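Local coordinates for invasion protein INVA (PDB 2X49), which belongs to the export apparatus of the Salmonella type III secretion system and is involved in invasion of the intestinal epithelium, seen here as its C-terminal domain, at residues Met78-Tyr83 and Tyr120-Ala125; Ser102-Val107 and Leu284-Asp289. One frame throughout, in Å; residues are numbered along the deposited sequence.

How the contacts relate
Strands 78-80 and 102-107 are neighbours in one four-stranded antiparallel sheet, so contact 1, which adds strand 122-124 beyond strand 78-80, and contact 2, which lays the loop 284-289 against strand 102-107, have centres only about 9 Å apart. The backbone joins them where Val80 N lies 2.9 Å from Phe105 O, a probable hydrogen bond. A salt bridge of 2.6 Å between Arg79 NH2 and Asp289 OD2 ties the sheet to the loop, and the rings of Tyr83 and Phe105 stack. A bound mercury ion lies about 4 Å from the side chain of Met78, and one lies as near that of Tyr104.

Contact 1. Residues Met78-Tyr83 and Tyr120-Ala125; sequences MRVVNY and YVLRNA
Strands 78-80 and 122-124 run antiparallel, their axes 4.6 Å apart at the closest, and the hydrogen-bonded pair Arg79-Arg123 joins them through Arg79 N to Arg123 O (2.9 Å) and Arg123 N to Arg79 O. Past the strand, Val81 N donates to Val121 O. The pairing then passes to a side chain: Asn82 OD1 accepts a nearly straight bond from Val121 N (2.9 Å, 176° at the hydrogen), with the donor tilted out of the amide's carbonyl plane. With CG between the backbone N and the carbonyl carbon (chi1 64°), the Asn82 amide is brought to the facing segment although the CB does not point at it. Strand 122-124 is an outermost strand of the four-stranded antiparallel sheet within this chain, and Asn124 is the N-cap of helix 125-139, its OD1 accepting from Asp127 N. The side chains of Arg79 and Arg123 lie side by side and point the same way, with guanidinium planes 81° apart and the two NH1 atoms 3.1 Å from each other; Glu128 and Asp289 form salt bridges with both arginines and probably offset their charge. Val81 CG2 sits over the centre of one face of the Arg123 guanidinium. On the sheet face opposite the two arginines, Val80 splits its methyls, CG1 meeting Tyr120 CD1 at 3.7 Å and CG2 meeting Leu122 CD2 at 3.9 Å, while the bent Met78 chain brings CE to Leu122 CB.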
loop_
_atom_site.group_PDB
_atom_site.type_symbol
_atom_site.label_atom_id
_atom_site.label_comp_id
_atom_site.label_asym_id
_atom_site.label_seq_id
_atom_site.Cartn_x
_atom_site.Cartn_y
_atom_site.Cartn_z
ATOM N N MET A 78 19.341 -5.137 10.722
ATOM C CA MET A 78 18.881 -5.418 9.363
ATOM C C MET A 78 17.611 -6.244 9.418
ATOM O O MET A 78 17.517 -7.224 10.131
ATOM C CB MET A 78 19.947 -6.205 8.580
ATOM C CG MET A 78 21.212 -5.481 8.385
ATOM S SD MET A 78 21.068 -4.061 7.308
ATOM C CE MET A 78 20.888 -4.904 5.712
ATOM N N ARG A 79 16.662 -5.910 8.559
ATOM C CA ARG A 79 15.439 -6.712 8.496
ATOM C C ARG A 79 15.519 -7.833 7.483
ATOM O O ARG A 79 15.926 -7.609 6.340
ATOM C CB ARG A 79 14.245 -5.826 8.173
ATOM C CG ARG A 79 12.979 -6.637 8.241
ATOM C CD ARG A 79 11.675 -5.929 7.884
ATOM N NE ARG A 79 10.705 -6.953 7.465
ATOM C CZ ARG A 79 9.807 -6.820 6.495
ATOM N NH1 ARG A 79 9.704 -5.681 5.820
ATOM N NH2 ARG A 79 9.007 -7.845 6.187
ATOM N N VAL A 80 15.094 -9.017 7.924
ATOM C CA VAL A 80 14.965 -10.226 7.065
ATOM C C VAL A 80 13.566 -10.244 6.497
ATOM O O VAL A 80 12.598 -10.639 7.121
ATOM C CB VAL A 80 15.258 -11.567 7.795
ATOM C CG1 VAL A 80 15.411 -12.733 6.757
ATOM C CG2 VAL A 80 16.544 -11.471 8.598
ATOM N N VAL A 81 13.483 -9.841 5.246
ATOM C CA VAL A 81 12.148 -9.665 4.570
ATOM C C VAL A 81 11.403 -10.972 4.377
ATOM O O VAL A 81 10.217 -11.074 4.672
ATOM C CB VAL A 81 12.271 -8.869 3.239
ATOM C CG1 VAL A 81 10.910 -8.724 2.489
ATOM C CG2 VAL A 81 12.905 -7.452 3.476
ATOM N N ASN A 82 12.113 -11.979 3.903
ATOM C CA ASN A 82 11.554 -13.320 3.655
ATOM C C ASN A 82 12.000 -14.332 4.706
ATOM O O ASN A 82 12.377 -15.463 4.430
ATOM C CB ASN A 82 11.843 -13.806 2.226
ATOM C CG ASN A 82 13.325 -13.982 1.951
ATOM O OD1 ASN A 82 14.148 -13.461 2.681
ATOM N ND2 ASN A 82 13.670 -14.710 0.884
ATOM N N TYR A 83 11.877 -13.901 5.945
ATOM C CA TYR A 83 12.199 -14.773 7.106
ATOM C C TYR A 83 11.482 -16.128 7.084
ATOM O O TYR A 83 10.350 -16.273 6.622
ATOM C CB TYR A 83 11.813 -14.059 8.403
ATOM C CG TYR A 83 12.244 -14.793 9.647
ATOM C CD1 TYR A 83 13.531 -14.676 10.141
ATOM C CD2 TYR A 83 11.353 -15.612 10.331
ATOM C CE1 TYR A 83 13.936 -15.369 11.284
ATOM C CE2 TYR A 83 11.742 -16.306 11.505
ATOM C CZ TYR A 83 13.033 -16.180 11.967
ATOM O OH TYR A 83 13.385 -16.878 13.115
ATOM N N TYR A 120 18.277 -15.365 1.570
ATOM C CA TYR A 120 17.421 -14.393 2.321
ATOM C C TYR A 120 17.674 -12.994 1.768
ATOM O O TYR A 120 18.761 -12.661 1.252
ATOM C CB TYR A 120 17.641 -14.465 3.858
ATOM C CG TYR A 120 17.123 -15.768 4.468
ATOM C CD1 TYR A 120 15.796 -15.903 4.859
ATOM C CD2 TYR A 120 17.953 -16.865 4.634
ATOM C CE1 TYR A 120 15.313 -17.099 5.392
ATOM C CE2 TYR A 120 17.463 -18.079 5.157
ATOM C CZ TYR A 120 16.154 -18.174 5.552
ATOM O OH TYR A 120 15.649 -19.356 6.064
ATOM N N VAL A 121 16.600 -12.224 1.777
ATOM C CA VAL A 121 16.623 -10.846 1.326
ATOM C C VAL A 121 16.576 -9.938 2.536
ATOM O O VAL A 121 15.740 -10.102 3.412
ATOM C CB VAL A 121 15.418 -10.557 0.390
ATOM C CG1 VAL A 121 15.250 -9.087 0.173
ATOM C CG2 VAL A 121 15.583 -11.294 -0.934
ATOM N N LEU A 122 17.524 -9.008 2.577
ATOM C CA LEU A 122 17.642 -8.068 3.692
ATOM C C LEU A 122 17.313 -6.661 3.271
ATOM O O LEU A 122 17.506 -6.231 2.126
ATOM C CB LEU A 122 19.049 -8.089 4.311
ATOM C CG LEU A 122 19.641 -9.401 4.789
ATOM C CD1 LEU A 122 21.149 -9.176 4.974
ATOM C CD2 LEU A 122 19.050 -9.909 6.097
ATOM N N ARG A 123 16.768 -5.953 4.225
ATOM C CA ARG A 123 16.490 -4.539 4.082
ATOM C C ARG A 123 17.108 -3.723 5.234
ATOM O O ARG A 123 16.959 -4.063 6.401
ATOM C CB ARG A 123 14.963 -4.336 4.068
ATOM C CG ARG A 123 14.481 -3.031 3.564
ATOM C CD ARG A 123 12.928 -2.967 3.547
ATOM N NE ARG A 123 12.415 -3.740 2.414
ATOM C CZ ARG A 123 11.169 -4.204 2.276
ATOM N NH1 ARG A 123 10.258 -4.028 3.219
ATOM N NH2 ARG A 123 10.875 -4.915 1.196
ATOM N N ASN A 124 17.797 -2.645 4.881
ATOM C CA ASN A 124 18.295 -1.728 5.913
ATOM C C ASN A 124 17.208 -0.950 6.580
ATOM O O ASN A 124 16.074 -0.796 6.084
ATOM C CB ASN A 124 19.398 -0.800 5.422
ATOM C CG ASN A 124 18.935 0.249 4.483
ATOM O OD1 ASN A 124 17.972 0.974 4.740
ATOM N ND2 ASN A 124 19.677 0.399 3.383
ATOM N N ALA A 125 17.560 -0.478 7.750
ATOM C CA ALA A 125 16.593 0.036 8.680
ATOM C C ALA A 125 15.852 1.292 8.156
ATOM O O ALA A 125 14.614 1.408 8.290
ATOM C CB ALA A 125 17.166 0.236 10.086
#

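Contact 2. Residues Ser102-Val107 and Leu284-Asp289; sequences SQYFWV and LIAHKD
Ser102 sets its hydroxyl over one face of the His287 imidazole, offset toward the rim, with OG 3.1 Å from His287 CG. From there OG also accepts the backbone N-H of His287 in a nearly straight bond (3.1 Å, 170° at the hydrogen), so a single oxygen meets both the ring and the main chain of this residue. Two residues further along the strand comes the Tyr104 ring. Although its CB points away from the loop, the ring swings back to bring Tyr104 CE1 to 3.3 Å from Ala286 CB, a tight contact, while Lys288 CE approaches the ring at its edge. Tyr104 OH lies 2.6 Å from a water that accepts from Lys288 N. Strand 102-107 belongs to the antiparallel sheet; the contact sets against it the loop that leads from helix 266-280 into strand 291-294 of the separate parallel sheet, 177 residues away in sequence. Its polar backbone is bridged by solvent: one water donates to Gln103 O (2.6 Å) and Leu284 O (2.8 Å), and another accepts from Gln103 N and donates weakly to Ile285 O. The first of these waters also lies in the plane of the Phe105 ring, at its edge. The Leu284 side chain crosses that of Phe105 at an oblique angle, CD2 3.9 Å from Phe105 CZ, and the same methyl meets Gln103 NE2 at 3.8 Å where the Gln103 and Leu284 side chains run alongside each other. Lys288 NZ hydrogen-bonds to His131 ND1 and forms a salt bridge with Glu128, both on helix 125-139.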
loop_
_atom_site.group_PDB
_atom_site.type_symbol
_atom_site.label_atom_id
_atom_site.label_comp_id
_atom_site.label_asym_id
_atom_site.label_seq_id
_atom_site.Cartn_x
_atom_site.Cartn_y
_atom_site.Cartn_z
ATOM N N SER A 102 1.046 -9.496 11.967
ATOM C CA SER A 102 2.287 -9.312 11.193
ATOM C C SER A 102 3.465 -9.338 12.123
ATOM O O SER A 102 3.473 -8.690 13.161
ATOM C CB SER A 102 2.363 -7.975 10.441
ATOM O OG SER A 102 1.625 -7.972 9.273
ATOM N N GLN A 103 4.464 -10.061 11.681
ATOM C CA GLN A 103 5.732 -10.171 12.410
ATOM C C GLN A 103 6.882 -9.658 11.564
ATOM O O GLN A 103 6.897 -9.765 10.332
ATOM C CB GLN A 103 5.995 -11.605 12.859
ATOM C CG GLN A 103 5.253 -12.086 14.135
ATOM C CD GLN A 103 5.644 -13.508 14.524
ATOM O OE1 GLN A 103 6.597 -13.633 15.459
ATOM N NE2 GLN A 103 5.133 -14.487 13.955
ATOM N N TYR A 104 7.813 -9.048 12.278
ATOM C CA TYR A 104 9.039 -8.468 11.678
ATOM C C TYR A 104 10.262 -9.004 12.388
ATOM O O TYR A 104 10.329 -8.983 13.598
ATOM C CB TYR A 104 9.015 -6.950 11.777
ATOM C CG TYR A 104 7.792 -6.341 11.157
ATOM C CD1 TYR A 104 7.803 -5.896 9.868
ATOM C CD2 TYR A 104 6.616 -6.200 11.893
ATOM C CE1 TYR A 104 6.676 -5.363 9.307
ATOM C CE2 TYR A 104 5.474 -5.670 11.326
ATOM C CZ TYR A 104 5.528 -5.229 10.029
ATOM O OH TYR A 104 4.474 -4.653 9.360
ATOM N N PHE A 105 11.235 -9.435 11.596
ATOM C CA PHE A 105 12.420 -10.123 12.092
ATOM C C PHE A 105 13.667 -9.355 11.714
ATOM O O PHE A 105 13.920 -9.029 10.555
ATOM C CB PHE A 105 12.458 -11.550 11.517
ATOM C CG PHE A 105 11.298 -12.408 11.976
ATOM C CD1 PHE A 105 11.378 -13.157 13.135
ATOM C CD2 PHE A 105 10.122 -12.431 11.254
ATOM C CE1 PHE A 105 10.292 -13.904 13.570
ATOM C CE2 PHE A 105 9.041 -13.211 11.675
ATOM C CZ PHE A 105 9.114 -13.895 12.824
ATOM N N TRP A 106 14.431 -9.085 12.744
ATOM C CA TRP A 106 15.656 -8.286 12.593
ATOM C C TRP A 106 16.862 -9.111 13.119
ATOM O O TRP A 106 16.805 -9.796 14.162
ATOM C CB TRP A 106 15.567 -6.961 13.346
ATOM C CG TRP A 106 14.417 -6.034 12.948
ATOM C CD1 TRP A 106 13.082 -6.174 13.298
ATOM C CD2 TRP A 106 14.512 -4.869 12.168
ATOM N NE1 TRP A 106 12.394 -5.144 12.795
ATOM C CE2 TRP A 106 13.223 -4.322 12.072
ATOM C CE3 TRP A 106 15.572 -4.199 11.557
ATOM C CZ2 TRP A 106 12.958 -3.132 11.374
ATOM C CZ3 TRP A 106 15.320 -3.058 10.867
ATOM C CH2 TRP A 106 14.018 -2.495 10.779
ATOM N N VAL A 107 17.979 -8.939 12.404
ATOM C CA VAL A 107 19.225 -9.606 12.739
ATOM C C VAL A 107 20.399 -8.623 12.696
ATOM O O VAL A 107 20.329 -7.506 12.179
ATOM C CB VAL A 107 19.513 -10.816 11.810
ATOM C CG1 VAL A 107 18.399 -11.850 11.916
ATOM C CG2 VAL A 107 19.716 -10.378 10.403
ATOM N N LEU A 284 5.018 -15.631 8.415
ATOM C CA LEU A 284 6.281 -15.033 8.899
ATOM C C LEU A 284 6.807 -13.899 8.038
ATOM O O LEU A 284 7.875 -13.308 8.349
ATOM C CB LEU A 284 7.385 -16.080 9.018
ATOM C CG LEU A 284 7.127 -17.225 9.971
ATOM C CD1 LEU A 284 8.371 -18.111 9.999
ATOM C CD2 LEU A 284 6.820 -16.713 11.378
ATOM N N ILE A 285 6.080 -13.640 6.967
ATOM C CA ILE A 285 6.298 -12.457 6.130
ATOM C C ILE A 285 5.206 -11.409 6.443
ATOM O O ILE A 285 4.028 -11.705 6.441
ATOM C CB ILE A 285 6.340 -12.835 4.652
ATOM C CG1 ILE A 285 7.520 -13.800 4.422
ATOM C CG2 ILE A 285 6.474 -11.632 3.780
ATOM C CD1 ILE A 285 7.756 -14.071 2.952
ATOM N N ALA A 286 5.638 -10.197 6.770
ATOM C CA ALA A 286 4.693 -9.100 7.128
ATOM C C ALA A 286 3.717 -8.820 6.005
ATOM O O ALA A 286 4.033 -8.932 4.839
ATOM C CB ALA A 286 5.445 -7.827 7.450
ATOM N N HIS A 287 2.518 -8.418 6.389
ATOM C CA HIS A 287 1.440 -8.198 5.412
ATOM C C HIS A 287 1.744 -7.164 4.366
ATOM O O HIS A 287 1.307 -7.338 3.225
ATOM C CB HIS A 287 0.107 -7.871 6.107
ATOM C CG HIS A 287 -0.329 -8.949 7.039
ATOM N ND1 HIS A 287 -1.335 -8.780 7.971
ATOM C CD2 HIS A 287 0.158 -10.199 7.222
ATOM C CE1 HIS A 287 -1.458 -9.895 8.675
ATOM N NE2 HIS A 287 -0.564 -10.770 8.241
ATOM N N LYS A 288 2.485 -6.109 4.729
ATOM C CA LYS A 288 2.788 -5.044 3.745
ATOM C C LYS A 288 3.666 -5.548 2.632
ATOM O O LYS A 288 3.774 -4.911 1.598
ATOM C CB LYS A 288 3.449 -3.800 4.337
ATOM C CG LYS A 288 4.723 -4.037 5.012
ATOM C CD LYS A 288 5.356 -2.718 5.543
ATOM C CE LYS A 288 6.703 -2.972 6.179
ATOM N NZ LYS A 288 7.685 -3.242 5.093
ATOM N N ASP A 289 4.274 -6.708 2.856
ATOM C CA ASP A 289 5.263 -7.303 1.917
ATOM C C ASP A 289 4.676 -8.442 1.101
ATOM O O ASP A 289 5.383 -9.162 0.331
ATOM C CB ASP A 289 6.524 -7.752 2.677
ATOM C CG ASP A 289 7.317 -6.552 3.260
ATOM O OD1 ASP A 289 7.741 -5.652 2.492
ATOM O OD2 ASP A 289 7.526 -6.511 4.498
HETATM O O HOH W 1 8.354 -10.530 8.295
HETATM O O HOH W 2 3.762 -11.684 9.242
HETATM O O HOH W 3 2.658 -5.291 7.607
#